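Local coordinates for protein Pvc1 (Photorhabdus asymbiotica subsp. asymbiotica, PDB 6J0B) that probably forms the inner tube of an extracellular contractile injection system, stacking as a phage-tail-like tube protein inside the contractile sheath, at residues M[29-43]-M[55-68]. Sequence-based numbering, arbitrary orientation.
Sequences PFNSVSGLDISYDTI and MPGQSQSTNITLRK
A long antiparallel beta hairpin, shaped by two bulges, joins residues 29-43 to 55-68: 32-35 and 62-68 pair in the tail-tube barrel sheet, 40-43 and 55-59 in the arm projecting from it. At the barrel end Asn31 and Ser32 both face Arg67 in a classic bulge: Arg67 O takes a 2.7 Å bond from Asn31 N and a weaker one from Ser32 N, while Arg67 N donates a 2.8 Å hydrogen bond to Ser32 O. The extended Lys68 chain turns at its last torsion (chi4 52°), bringing NZ within 2.7 Å of Pro29 O. Leu66 CG lies over one face of the Phe30 ring, Leu66 CB comes 3.5 Å from Phe30 CE1, and Arg67 O sits at the ring's edge. Leu66 CD2 rests against both methyls of Val33, 3.7 Å from each. Leu36 CD1 crosses to Ile64 CG1. Pairing resumes in the arm, where the register slips by one between Tyr40 and Thr42. Gly57 N donates a hydrogen bond to Asp41 O (2.6 Å), and Ile43 CD1 packs on Gly57 CA (3.7 Å). Strand 19-23 covers Phe30, Val33 and Leu66, strand 134-148 pairs along the other edge of 62-68, and its Glu136 forms a salt bridge with Arg67. Ser32 and Val33 extend the sheet into a neighbouring subunit, whereas Ile43 and Met55 pack on Ile132 of another, consistent with a hairpin linking copies within the tube.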
loop_
_atom_site.group_PDB
_atom_site.type_symbol
_atom_site.label_atom_id
_atom_site.label_comp_id
_atom_site.label_asym_id
_atom_site.label_seq_id
_atom_site.Cartn_x
_atom_site.Cartn_y
_atom_site.Cartn_z
ATOM N N PRO M 29 14.264 34.356 -11.603
ATOM C CA PRO M 29 15.001 33.747 -10.489
ATOM C C PRO M 29 14.146 32.729 -9.748
ATOM O O PRO M 29 13.013 33.014 -9.358
ATOM C CB PRO M 29 15.343 34.943 -9.599
ATOM C CG PRO M 29 14.315 35.953 -9.919
ATOM C CD PRO M 29 13.973 35.777 -11.358
ATOM N N PHE M 30 14.698 31.538 -9.553
ATOM C CA PHE M 30 13.992 30.456 -8.891
ATOM C C PHE M 30 14.708 30.065 -7.609
ATOM O O PHE M 30 15.924 30.209 -7.486
ATOM C CB PHE M 30 13.858 29.240 -9.803
ATOM C CG PHE M 30 12.667 29.298 -10.697
ATOM C CD1 PHE M 30 11.428 28.924 -10.230
ATOM C CD2 PHE M 30 12.778 29.737 -11.999
ATOM C CE1 PHE M 30 10.321 28.989 -11.038
ATOM C CE2 PHE M 30 11.674 29.791 -12.814
ATOM C CZ PHE M 30 10.446 29.416 -12.331
ATOM N N ASN M 31 13.932 29.566 -6.653
ATOM C CA ASN M 31 14.500 29.157 -5.377
ATOM C C ASN M 31 15.125 27.773 -5.475
ATOM O O ASN M 31 16.216 27.540 -4.949
ATOM C CB ASN M 31 13.423 29.194 -4.298
ATOM C CG ASN M 31 13.931 28.747 -2.952
ATOM O OD1 ASN M 31 15.078 28.992 -2.594
ATOM N ND2 ASN M 31 13.075 28.082 -2.193
ATOM N N SER M 32 14.452 26.837 -6.138
ATOM C CA SER M 32 14.991 25.497 -6.290
ATOM C C SER M 32 14.400 24.849 -7.530
ATOM O O SER M 32 13.298 25.183 -7.963
ATOM C CB SER M 32 14.708 24.628 -5.065
ATOM O OG SER M 32 13.513 23.895 -5.235
ATOM N N VAL M 33 15.165 23.925 -8.108
ATOM C CA VAL M 33 14.754 23.124 -9.255
ATOM C C VAL M 33 14.925 21.660 -8.878
ATOM O O VAL M 33 15.946 21.281 -8.299
ATOM C CB VAL M 33 15.586 23.455 -10.513
ATOM C CG1 VAL M 33 15.061 22.712 -11.721
ATOM C CG2 VAL M 33 15.618 24.942 -10.775
ATOM N N SER M 34 13.932 20.834 -9.197
ATOM C CA SER M 34 13.957 19.428 -8.817
ATOM C C SER M 34 13.550 18.548 -9.990
ATOM O O SER M 34 13.073 19.024 -11.019
ATOM C CB SER M 34 13.037 19.164 -7.623
ATOM O OG SER M 34 12.878 17.774 -7.414
ATOM N N GLY M 35 13.734 17.244 -9.817
ATOM C CA GLY M 35 13.402 16.309 -10.883
ATOM C C GLY M 35 14.503 16.276 -11.922
ATOM O O GLY M 35 15.682 16.102 -11.592
ATOM N N LEU M 36 14.100 16.386 -13.189
ATOM C CA LEU M 36 14.975 16.696 -14.322
ATOM C C LEU M 36 15.966 15.566 -14.616
ATOM O O LEU M 36 17.112 15.788 -14.991
ATOM C CB LEU M 36 15.699 18.032 -14.088
ATOM C CG LEU M 36 16.265 18.854 -15.235
ATOM C CD1 LEU M 36 15.169 19.053 -16.176
ATOM C CD2 LEU M 36 16.753 20.166 -14.732
ATOM N N ASP M 37 15.505 14.331 -14.492
ATOM C CA ASP M 37 16.397 13.200 -14.684
ATOM C C ASP M 37 15.939 12.323 -15.840
ATOM O O ASP M 37 14.747 12.225 -16.132
ATOM C CB ASP M 37 16.512 12.366 -13.417
ATOM C CG ASP M 37 15.211 11.733 -13.009
ATOM O OD1 ASP M 37 14.479 12.347 -12.210
ATOM O OD2 ASP M 37 14.920 10.615 -13.477
ATOM N N ILE M 38 16.910 11.682 -16.488
ATOM C CA ILE M 38 16.652 10.682 -17.520
ATOM C C ILE M 38 16.223 9.387 -16.845
ATOM O O ILE M 38 16.512 9.175 -15.668
ATOM C CB ILE M 38 17.915 10.499 -18.384
ATOM C CG1 ILE M 38 18.510 11.864 -18.707
ATOM C CG2 ILE M 38 17.614 9.791 -19.685
ATOM C CD1 ILE M 38 19.715 11.805 -19.590
ATOM N N SER M 39 15.476 8.544 -17.561
ATOM C CA SER M 39 15.100 7.222 -17.078
ATOM C C SER M 39 14.729 6.346 -18.263
ATOM O O SER M 39 14.331 6.838 -19.319
ATOM C CB SER M 39 13.936 7.278 -16.087
ATOM O OG SER M 39 13.785 6.035 -15.428
ATOM N N TYR M 40 14.875 5.035 -18.082
ATOM C CA TYR M 40 14.550 4.079 -19.132
ATOM C C TYR M 40 13.924 2.840 -18.517
ATOM O O TYR M 40 14.407 2.339 -17.499
ATOM C CB TYR M 40 15.791 3.680 -19.935
ATOM C CG TYR M 40 16.232 4.703 -20.942
ATOM C CD1 TYR M 40 17.076 5.737 -20.580
ATOM C CD2 TYR M 40 15.818 4.629 -22.261
ATOM C CE1 TYR M 40 17.477 6.677 -21.490
ATOM C CE2 TYR M 40 16.221 5.567 -23.184
ATOM C CZ TYR M 40 17.050 6.590 -22.789
ATOM O OH TYR M 40 17.465 7.536 -23.692
ATOM N N ASP M 41 12.856 2.352 -19.137
ATOM C CA ASP M 41 12.371 1.019 -18.830
ATOM C C ASP M 41 13.347 -0.010 -19.379
ATOM O O ASP M 41 14.107 0.261 -20.307
ATOM C CB ASP M 41 10.990 0.801 -19.437
ATOM C CG ASP M 41 9.917 1.626 -18.762
ATOM O OD1 ASP M 41 9.485 1.250 -17.653
ATOM O OD2 ASP M 41 9.510 2.656 -19.339
ATOM N N THR M 42 13.345 -1.194 -18.784
ATOM C CA THR M 42 14.230 -2.265 -19.216
ATOM C C THR M 42 13.401 -3.416 -19.755
ATOM O O THR M 42 12.417 -3.827 -19.133
ATOM C CB THR M 42 15.119 -2.753 -18.076
ATOM O OG1 THR M 42 14.342 -3.533 -17.162
ATOM C CG2 THR M 42 15.723 -1.572 -17.345
ATOM N N ILE M 43 13.799 -3.926 -20.910
ATOM C CA ILE M 43 13.147 -5.061 -21.540
ATOM C C ILE M 43 14.008 -6.290 -21.303
ATOM O O ILE M 43 15.217 -6.262 -21.552
ATOM C CB ILE M 43 12.942 -4.816 -23.041
ATOM C CG1 ILE M 43 12.459 -3.399 -23.299
ATOM C CG2 ILE M 43 11.898 -5.714 -23.547
ATOM C CD1 ILE M 43 12.285 -3.093 -24.765
ATOM N N MET M 55 17.847 -5.233 -22.115
ATOM C CA MET M 55 17.900 -4.159 -23.087
ATOM C C MET M 55 17.388 -2.873 -22.467
ATOM O O MET M 55 16.552 -2.908 -21.563
ATOM C CB MET M 55 17.044 -4.484 -24.317
ATOM C CG MET M 55 17.674 -5.430 -25.291
ATOM S SD MET M 55 16.443 -6.137 -26.386
ATOM C CE MET M 55 15.629 -7.248 -25.251
ATOM N N PRO M 56 17.876 -1.726 -22.922
ATOM C CA PRO M 56 17.185 -0.477 -22.611
ATOM C C PRO M 56 15.914 -0.392 -23.428
ATOM O O PRO M 56 15.880 -0.782 -24.596
ATOM C CB PRO M 56 18.184 0.604 -23.026
ATOM C CG PRO M 56 19.453 -0.093 -23.241
ATOM C CD PRO M 56 19.130 -1.481 -23.641
ATOM N N GLY M 57 14.860 0.113 -22.811
ATOM C CA GLY M 57 13.605 0.131 -23.519
ATOM C C GLY M 57 13.043 1.506 -23.766
ATOM O O GLY M 57 13.752 2.440 -24.147
ATOM N N GLN M 58 11.744 1.613 -23.545
ATOM C CA GLN M 58 11.001 2.834 -23.793
ATOM C C GLN M 58 11.380 3.896 -22.775
ATOM O O GLN M 58 11.421 3.628 -21.572
ATOM C CB GLN M 58 9.510 2.526 -23.721
ATOM C CG GLN M 58 8.618 3.625 -24.159
ATOM C CD GLN M 58 8.328 3.571 -25.632
ATOM O OE1 GLN M 58 7.919 2.542 -26.154
ATOM N NE2 GLN M 58 8.549 4.679 -26.318
ATOM N N SER M 59 11.669 5.098 -23.261
ATOM C CA SER M 59 12.036 6.202 -22.389
ATOM C C SER M 59 10.841 6.661 -21.565
ATOM O O SER M 59 9.684 6.440 -21.929
ATOM C CB SER M 59 12.575 7.362 -23.217
ATOM O OG SER M 59 12.747 8.512 -22.417
ATOM N N GLN M 60 11.126 7.300 -20.437
ATOM C CA GLN M 60 10.089 7.801 -19.549
ATOM C C GLN M 60 9.949 9.309 -19.690
ATOM O O GLN M 60 10.890 10.005 -20.077
ATOM C CB GLN M 60 10.389 7.447 -18.095
ATOM C CG GLN M 60 10.288 5.978 -17.781
ATOM C CD GLN M 60 10.050 5.727 -16.309
ATOM O OE1 GLN M 60 10.599 4.791 -15.731
ATOM N NE2 GLN M 60 9.220 6.562 -15.693
ATOM N N SER M 61 8.761 9.811 -19.360
ATOM C CA SER M 61 8.488 11.234 -19.496
ATOM C C SER M 61 9.144 12.013 -18.371
ATOM O O SER M 61 9.159 11.579 -17.218
ATOM C CB SER M 61 6.984 11.498 -19.501
ATOM O OG SER M 61 6.702 12.785 -20.022
ATOM N N THR M 62 9.678 13.178 -18.714
ATOM C CA THR M 62 10.421 13.997 -17.774
ATOM C C THR M 62 9.483 14.936 -17.029
ATOM O O THR M 62 8.708 15.667 -17.650
ATOM C CB THR M 62 11.490 14.803 -18.505
ATOM O OG1 THR M 62 12.423 13.910 -19.125
ATOM C CG2 THR M 62 12.209 15.684 -17.530
ATOM N N ASN M 63 9.569 14.925 -15.701
ATOM C CA ASN M 63 8.732 15.758 -14.850
ATOM C C ASN M 63 9.621 16.599 -13.943
ATOM O O ASN M 63 10.382 16.052 -13.142
ATOM C CB ASN M 63 7.774 14.892 -14.036
ATOM C CG ASN M 63 6.698 15.696 -13.362
ATOM O OD1 ASN M 63 6.887 16.181 -12.252
ATOM N ND2 ASN M 63 5.558 15.843 -14.026
ATOM N N ILE M 64 9.513 17.922 -14.066
ATOM C CA ILE M 64 10.370 18.890 -13.386
ATOM C C ILE M 64 9.513 19.698 -12.422
ATOM O O ILE M 64 8.348 19.977 -12.713
ATOM C CB ILE M 64 11.060 19.826 -14.403
ATOM C CG1 ILE M 64 11.540 19.037 -15.612
ATOM C CG2 ILE M 64 12.222 20.580 -13.792
ATOM C CD1 ILE M 64 10.778 19.347 -16.866
ATOM N N THR M 65 10.086 20.082 -11.282
ATOM C CA THR M 65 9.401 20.920 -10.303
ATOM C C THR M 65 10.266 22.126 -9.973
ATOM O O THR M 65 11.340 21.978 -9.383
ATOM C CB THR M 65 9.085 20.140 -9.029
ATOM O OG1 THR M 65 8.302 18.987 -9.355
ATOM C CG2 THR M 65 8.304 21.009 -8.067
ATOM N N LEU M 66 9.790 23.311 -10.333
ATOM C CA LEU M 66 10.475 24.566 -10.055
ATOM C C LEU M 66 9.770 25.284 -8.914
ATOM O O LEU M 66 8.542 25.385 -8.913
ATOM C CB LEU M 66 10.486 25.457 -11.294
ATOM C CG LEU M 66 11.029 24.974 -12.631
ATOM C CD1 LEU M 66 10.344 25.738 -13.722
ATOM C CD2 LEU M 66 12.495 25.233 -12.708
ATOM N N ARG M 67 10.540 25.802 -7.963
ATOM C CA ARG M 67 10.002 26.451 -6.774
ATOM C C ARG M 67 10.431 27.910 -6.735
ATOM O O ARG M 67 11.580 28.232 -7.037
ATOM C CB ARG M 67 10.471 25.733 -5.513
ATOM C CG ARG M 67 9.878 26.260 -4.237
ATOM C CD ARG M 67 10.660 25.786 -3.038
ATOM N NE ARG M 67 10.604 24.338 -2.898
ATOM C CZ ARG M 67 9.647 23.693 -2.242
ATOM N NH1 ARG M 67 8.665 24.372 -1.667
ATOM N NH2 ARG M 67 9.672 22.371 -2.161
ATOM N N LYS M 68 9.511 28.793 -6.348
ATOM C CA LYS M 68 9.727 30.226 -6.487
ATOM C C LYS M 68 8.867 30.970 -5.478
ATOM O O LYS M 68 7.709 30.610 -5.266
ATOM C CB LYS M 68 9.378 30.675 -7.904
ATOM C CG LYS M 68 9.614 32.125 -8.197
ATOM C CD LYS M 68 8.881 32.529 -9.443
ATOM C CE LYS M 68 9.142 33.974 -9.748
ATOM N NZ LYS M 68 10.597 34.229 -9.756
#